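Alpha-ketoglutarate-dependent non-heme iron oxygenase EasH (Aspergillus japonicus, PDB 5M0T) probably acts as an iron(II)- and 2-oxoglutarate-dependent oxidase in the biosynthesis of cycloclavine, an ergot alkaloid. Local coordinates at residues G38-D43 and F155-T160; V45-G50 and R88-N93. All coordinates share one frame; numbering follows the deposited sequence.

Interaction 1. Residues G38-D43 and F155-T160. With AKG (2-oxoglutaric acid), chain D.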
loop_
_atom_site.group_PDB
_atom_site.type_symbol
_atom_site.label_atom_id
_atom_site.label_comp_id
_atom_site.label_asym_id
_atom_site.label_seq_id
_atom_site.Cartn_x
_atom_site.Cartn_y
_atom_site.Cartn_z
ATOM N N GLY A 38 24.216 16.927 -10.830
ATOM C CA GLY A 38 23.715 16.712 -12.177
ATOM C C GLY A 38 22.773 15.543 -12.290
ATOM O O GLY A 38 22.838 14.799 -13.261
ATOM N N PHE A 39 21.902 15.366 -11.296
ATOM C CA PHE A 39 20.886 14.309 -11.372
ATOM C C PHE A 39 20.019 14.525 -12.615
ATOM O O PHE A 39 19.780 13.604 -13.379
ATOM C CB PHE A 39 20.041 14.274 -10.085
ATOM C CG PHE A 39 18.904 13.294 -10.134
ATOM C CD1 PHE A 39 19.156 11.922 -10.190
ATOM C CD2 PHE A 39 17.579 13.739 -10.154
ATOM C CE1 PHE A 39 18.114 11.016 -10.262
ATOM C CE2 PHE A 39 16.532 12.839 -10.220
ATOM C CZ PHE A 39 16.800 11.478 -10.283
ATOM N N MET A 40 19.556 15.764 -12.790
ATOM C CA MET A 40 18.928 16.219 -14.019
ATOM C C MET A 40 19.861 17.225 -14.665
ATOM O O MET A 40 20.553 17.973 -13.969
ATOM C CB MET A 40 17.584 16.873 -13.716
ATOM C CG MET A 40 16.513 15.882 -13.270
ATOM S SD MET A 40 14.964 16.677 -12.787
ATOM C CE MET A 40 14.446 17.502 -14.291
ATOM N N SER A 41 19.900 17.238 -15.993
ATOM C CA SER A 41 20.655 18.262 -16.730
ATOM C C SER A 41 19.945 19.616 -16.685
ATOM O O SER A 41 18.757 19.707 -16.340
ATOM C CB SER A 41 20.839 17.853 -18.191
ATOM O OG SER A 41 19.581 17.762 -18.834
ATOM N N ALA A 42 20.678 20.657 -17.067
ATOM C CA ALA A 42 20.122 22.010 -17.176
ATOM C C ALA A 42 18.941 22.046 -18.144
ATOM O O ALA A 42 17.920 22.677 -17.853
ATOM C CB ALA A 42 21.195 22.990 -17.616
ATOM N N ASP A 43 19.074 21.343 -19.270
ATOM C CA ASP A 43 18.022 21.278 -20.292
ATOM C C ASP A 43 16.749 20.598 -19.800
ATOM O O ASP A 43 15.644 21.027 -20.143
ATOM C CB ASP A 43 18.511 20.560 -21.548
ATOM C CG ASP A 43 17.458 20.540 -22.640
ATOM O OD1 ASP A 43 17.291 21.576 -23.313
ATOM O OD2 ASP A 43 16.773 19.500 -22.792
ATOM N N PHE A 155 14.358 11.585 -3.935
ATOM C CA PHE A 155 15.242 12.284 -4.861
ATOM C C PHE A 155 14.737 13.707 -4.918
ATOM O O PHE A 155 13.761 13.968 -5.603
ATOM C CB PHE A 155 15.172 11.675 -6.264
ATOM C CG PHE A 155 15.651 10.248 -6.344
ATOM C CD1 PHE A 155 14.828 9.203 -5.951
ATOM C CD2 PHE A 155 16.900 9.946 -6.887
ATOM C CE1 PHE A 155 15.255 7.888 -6.046
ATOM C CE2 PHE A 155 17.338 8.629 -6.983
ATOM C CZ PHE A 155 16.516 7.602 -6.568
ATOM N N LEU A 156 15.376 14.625 -4.197
ATOM C CA LEU A 156 14.894 16.000 -4.116
ATOM C C LEU A 156 15.749 16.905 -4.985
ATOM O O LEU A 156 16.854 17.288 -4.605
ATOM C CB LEU A 156 14.847 16.483 -2.662
ATOM C CG LEU A 156 13.936 17.717 -2.423
ATOM C CD1 LEU A 156 13.559 17.877 -0.951
ATOM C CD2 LEU A 156 14.556 19.014 -2.932
ATOM N N THR A 157 15.221 17.269 -6.143
ATOM C CA THR A 157 15.983 18.000 -7.133
ATOM C C THR A 157 15.769 19.507 -6.985
ATOM O O THR A 157 14.640 19.973 -6.835
ATOM C CB THR A 157 15.573 17.557 -8.552
ATOM O OG1 THR A 157 15.646 16.133 -8.647
ATOM C CG2 THR A 157 16.453 18.201 -9.598
ATOM N N ALA A 158 16.864 20.258 -7.057
ATOM C CA ALA A 158 16.819 21.708 -7.097
ATOM C C ALA A 158 16.420 22.175 -8.507
ATOM O O ALA A 158 17.077 21.845 -9.490
ATOM C CB ALA A 158 18.164 22.290 -6.687
ATOM N N LEU A 159 15.328 22.926 -8.595
ATOM C CA LEU A 159 14.869 23.500 -9.858
ATOM C C LEU A 159 15.215 24.972 -9.999
ATOM O O LEU A 159 15.024 25.533 -11.081
ATOM C CB LEU A 159 13.362 23.300 -10.014
ATOM C CG LEU A 159 12.867 21.853 -10.046
ATOM C CD1 LEU A 159 11.351 21.809 -10.141
ATOM C CD2 LEU A 159 13.506 21.082 -11.202
ATOM N N THR A 160 15.655 25.592 -8.897
ATOM C CA THR A 160 16.333 26.883 -8.895
ATOM C C THR A 160 17.613 26.686 -8.085
ATOM O O THR A 160 17.830 25.605 -7.535
ATOM C CB THR A 160 15.512 27.959 -8.162
ATOM O OG1 THR A 160 15.294 27.546 -6.806
ATOM C CG2 THR A 160 14.177 28.206 -8.841
HETATM C C1 AKG D . 8.655 17.212 3.056
HETATM O O1 AKG D . 8.484 16.086 3.519
HETATM O O2 AKG D . 7.685 18.033 2.731
HETATM C C2 AKG D . 10.046 17.804 2.785
HETATM O O5 AKG D . 10.989 17.347 3.401
HETATM C C3 AKG D . 10.239 18.896 1.763
HETATM C C4 AKG D . 11.657 19.442 1.753
HETATM C C5 AKG D . 11.886 20.556 0.768
HETATM O O3 AKG D . 10.927 20.776 -0.100
HETATM O O4 AKG D . 12.910 21.200 0.782
#
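The loop carrying Phe39 and Met40 runs past strand 152-158, with Phe39 CA 7.5 Å from Thr157 CA. The contact is made by side chains alone. Phe39 has CG anti to its backbone nitrogen (chi1 175°), and its ring reaches over to the strand. Two strand residues meet that ring. Thr157 OG1 approaches it obliquely, 3.4 Å from Phe39 CD2. Phe155 meets the far end, where Phe155 CD2 lies 3.7 Å from Phe39 CZ. The planes of the two phenyl rings are only 26° apart. The rings are slid well past each other, with centroids 5.4 Å apart, so they barely overlap and form no true stack. The methyl of Thr157 serves a second neighbour. Its CG2 is 3.8 Å from Met40 SD, so the two branches of this threonine are shared between Phe39 and Met40. All four side chains are buried. Leu156 turns to the opposite side of the strand, where its CD1 packs 3.6 Å from C5 of 2-oxoglutarate. One strand therefore lines the cosubstrate pocket on one side and packs against the loop on the other. Arg222, Thr169 and Gln129 hydrogen-bond the same ligand. Strand 152-158 belongs to the double-stranded beta-helix core expected of the PhyH family. It lies between strands 201-205 and 222-231. Ala201 touches both Phe39 and Thr157, and Phe225 touches Met40 and Thr157. Leu97 and Leu100 of helix 95-105 pack on Phe155, while the loop leads on into helix 42-52.

Interaction 2. Residues V45-G50 and R88-N93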
loop_
_atom_site.group_PDB
_atom_site.type_symbol
_atom_site.label_atom_id
_atom_site.label_comp_id
_atom_site.label_asym_id
_atom_site.label_seq_id
_atom_site.Cartn_x
_atom_site.Cartn_y
_atom_site.Cartn_z
ATOM N N VAL A 45 15.830 20.538 -16.576
ATOM C CA VAL A 45 15.255 21.450 -15.587
ATOM C C VAL A 45 14.427 22.542 -16.281
ATOM O O VAL A 45 13.295 22.814 -15.865
ATOM C CB VAL A 45 16.349 22.067 -14.673
ATOM C CG1 VAL A 45 15.792 23.196 -13.803
ATOM C CG2 VAL A 45 16.969 20.981 -13.798
ATOM N N ARG A 46 14.988 23.138 -17.338
ATOM C CA ARG A 46 14.279 24.136 -18.151
ATOM C C ARG A 46 12.955 23.598 -18.698
ATOM O O ARG A 46 11.908 24.235 -18.521
ATOM C CB ARG A 46 15.150 24.636 -19.317
ATOM N N ARG A 47 12.999 22.426 -19.333
ATOM C CA ARG A 47 11.796 21.813 -19.910
ATOM C C ARG A 47 10.776 21.389 -18.852
ATOM O O ARG A 47 9.582 21.616 -19.033
ATOM C CB ARG A 47 12.143 20.629 -20.837
ATOM C CG ARG A 47 12.571 21.061 -22.232
ATOM C CD ARG A 47 12.792 19.880 -23.158
ATOM N NE ARG A 47 13.887 19.015 -22.699
ATOM C CZ ARG A 47 13.781 17.736 -22.321
ATOM N NH1 ARG A 47 12.617 17.084 -22.341
ATOM N NH2 ARG A 47 14.874 17.081 -21.932
ATOM N N PHE A 48 11.238 20.792 -17.754
ATOM C CA PHE A 48 10.346 20.432 -16.649
ATOM C C PHE A 48 9.660 21.674 -16.068
ATOM O O PHE A 48 8.444 21.691 -15.921
ATOM C CB PHE A 48 11.099 19.676 -15.545
ATOM C CG PHE A 48 10.204 19.141 -14.457
ATOM C CD1 PHE A 48 9.256 18.170 -14.746
ATOM C CD2 PHE A 48 10.304 19.609 -13.150
ATOM C CE1 PHE A 48 8.423 17.677 -13.762
ATOM C CE2 PHE A 48 9.480 19.114 -12.158
ATOM C CZ PHE A 48 8.542 18.147 -12.462
ATOM N N ASN A 49 10.441 22.714 -15.773
ATOM C CA ASN A 49 9.881 24.007 -15.334
ATOM C C ASN A 49 8.837 24.564 -16.302
ATOM O O ASN A 49 7.776 24.999 -15.861
ATOM C CB ASN A 49 10.988 25.047 -15.087
ATOM C CG ASN A 49 11.696 24.845 -13.750
ATOM O OD1 ASN A 49 11.108 24.358 -12.786
ATOM N ND2 ASN A 49 12.971 25.212 -13.696
ATOM N N GLY A 50 9.129 24.531 -17.606
ATOM C CA GLY A 50 8.170 24.944 -18.635
ATOM C C GLY A 50 6.827 24.234 -18.525
ATOM O O GLY A 50 5.780 24.881 -18.557
ATOM N N ARG A 88 6.719 11.460 -16.724
ATOM C CA ARG A 88 6.252 10.172 -17.216
ATOM C C ARG A 88 7.310 9.372 -17.989
ATOM O O ARG A 88 7.451 8.192 -17.746
ATOM C CB ARG A 88 5.024 10.368 -18.107
ATOM C CG ARG A 88 3.762 10.744 -17.346
ATOM C CD ARG A 88 2.534 10.584 -18.231
ATOM N NE ARG A 88 2.588 11.405 -19.444
ATOM C CZ ARG A 88 2.335 12.711 -19.515
ATOM N NH1 ARG A 88 2.022 13.421 -18.431
ATOM N NH2 ARG A 88 2.418 13.314 -20.694
ATOM N N ASP A 89 8.043 10.032 -18.888
ATOM C CA ASP A 89 8.926 9.362 -19.870
ATOM C C ASP A 89 10.414 9.352 -19.504
ATOM O O ASP A 89 11.088 8.359 -19.743
ATOM C CB ASP A 89 8.795 10.032 -21.235
ATOM C CG ASP A 89 7.391 9.975 -21.803
ATOM O OD1 ASP A 89 6.488 9.387 -21.176
ATOM O OD2 ASP A 89 7.195 10.536 -22.911
ATOM N N GLU A 90 10.929 10.453 -18.959
ATOM C CA GLU A 90 12.360 10.578 -18.663
ATOM C C GLU A 90 12.671 10.128 -17.235
ATOM O O GLU A 90 13.474 9.227 -17.036
ATOM C CB GLU A 90 12.853 12.008 -18.941
ATOM C CG GLU A 90 12.455 12.507 -20.337
ATOM C CD GLU A 90 13.174 13.773 -20.820
ATOM O OE1 GLU A 90 14.349 14.020 -20.461
ATOM O OE2 GLU A 90 12.555 14.526 -21.599
ATOM N N LEU A 91 12.001 10.712 -16.249
ATOM C CA LEU A 91 12.283 10.409 -14.837
ATOM C C LEU A 91 11.830 9.012 -14.387
ATOM O O LEU A 91 12.570 8.318 -13.673
ATOM C CB LEU A 91 11.670 11.465 -13.925
ATOM C CG LEU A 91 12.241 12.864 -14.131
ATOM C CD1 LEU A 91 11.421 13.864 -13.326
ATOM C CD2 LEU A 91 13.718 12.924 -13.745
ATOM N N MET A 92 10.639 8.591 -14.801
ATOM C CA MET A 92 10.148 7.266 -14.440
ATOM C C MET A 92 10.869 6.113 -15.166
ATOM O O MET A 92 10.644 4.951 -14.808
ATOM C CB MET A 92 8.626 7.160 -14.619
ATOM C CG MET A 92 7.807 7.935 -13.589
ATOM S SD MET A 92 8.182 7.536 -11.858
ATOM C CE MET A 92 9.385 8.805 -11.441
ATOM N N ASN A 93 11.729 6.418 -16.149
ATOM C CA ASN A 93 12.599 5.419 -16.774
ATOM C C ASN A 93 14.091 5.644 -16.511
ATOM O O ASN A 93 14.933 5.016 -17.149
ATOM C CB ASN A 93 12.353 5.425 -18.278
ATOM C CG ASN A 93 10.965 4.969 -18.629
ATOM O OD1 ASN A 93 10.625 3.782 -18.453
ATOM N ND2 ASN A 93 10.146 5.895 -19.124
#
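Arg47 and Glu90 join two helices through a surface salt bridge. Arg47 NH1 donates to Glu90 OE2 at 2.7 Å. The bond is nearly straight, at 178°. The carboxylate oxygen lies at the guanidinium edge, in its plane, and is met on its syn side. A second, weak bond runs from Arg47 NH2 to Glu90 OE1 at 3.4 Å. The guanidinium and carboxylate are nearly coplanar, 19° apart, in a two-pronged bridge with one short and one long bond. A bend in the arginine chain at chi3 (-63°) helps turn the guanidinium edge to Glu90, which reaches out extended beyond CG. Neighbours hold both ends in place. Asp43 OD2 takes a salt bridge from Arg47 NE, which probably helps fix the turn of the guanidinium. Gln44 NE2 hydrogen-bonds Glu90 OE1, the oxygen with the weaker arginine bond. Separately, Asn93 ND2 folds back to Asp89 O at 2.7 Å, approaching from above the carbonyl plane, and closes the end of segment 88-93. The bridge links helix 42-52 to helix 85-91. Next to it, Leu86 of helix 85-91 touches both Arg47 and Phe48. Phe48 also stacks on Phe225, and Leu91 packs on the same residue, so both helices rest on strand 222-231.

In the fold
Both interactions use helix 42-52: residues 38-43 lead into it, and residues 45-50 form its middle. Their centres are 10 Å apart. Interaction 2 is nested inside the chain loop closed by interaction 1. They meet mainly at Leu159, whose CD1 is 3.9 Å from Phe48 CE2 and whose O takes a weak hydrogen bond from Asn49 ND2 at 3.3 Å. Met40 CE also comes within 4.0 Å of Val45 N. Phe225 is a shared neighbour of both. Interaction 1 is the one that reaches the active site, through Leu156 in the 2-oxoglutarate pocket. The Phe155 side chain is about 12 Å from the iron, which is bound by His132, Glu134 and His210. Interaction 2 is a surface contact.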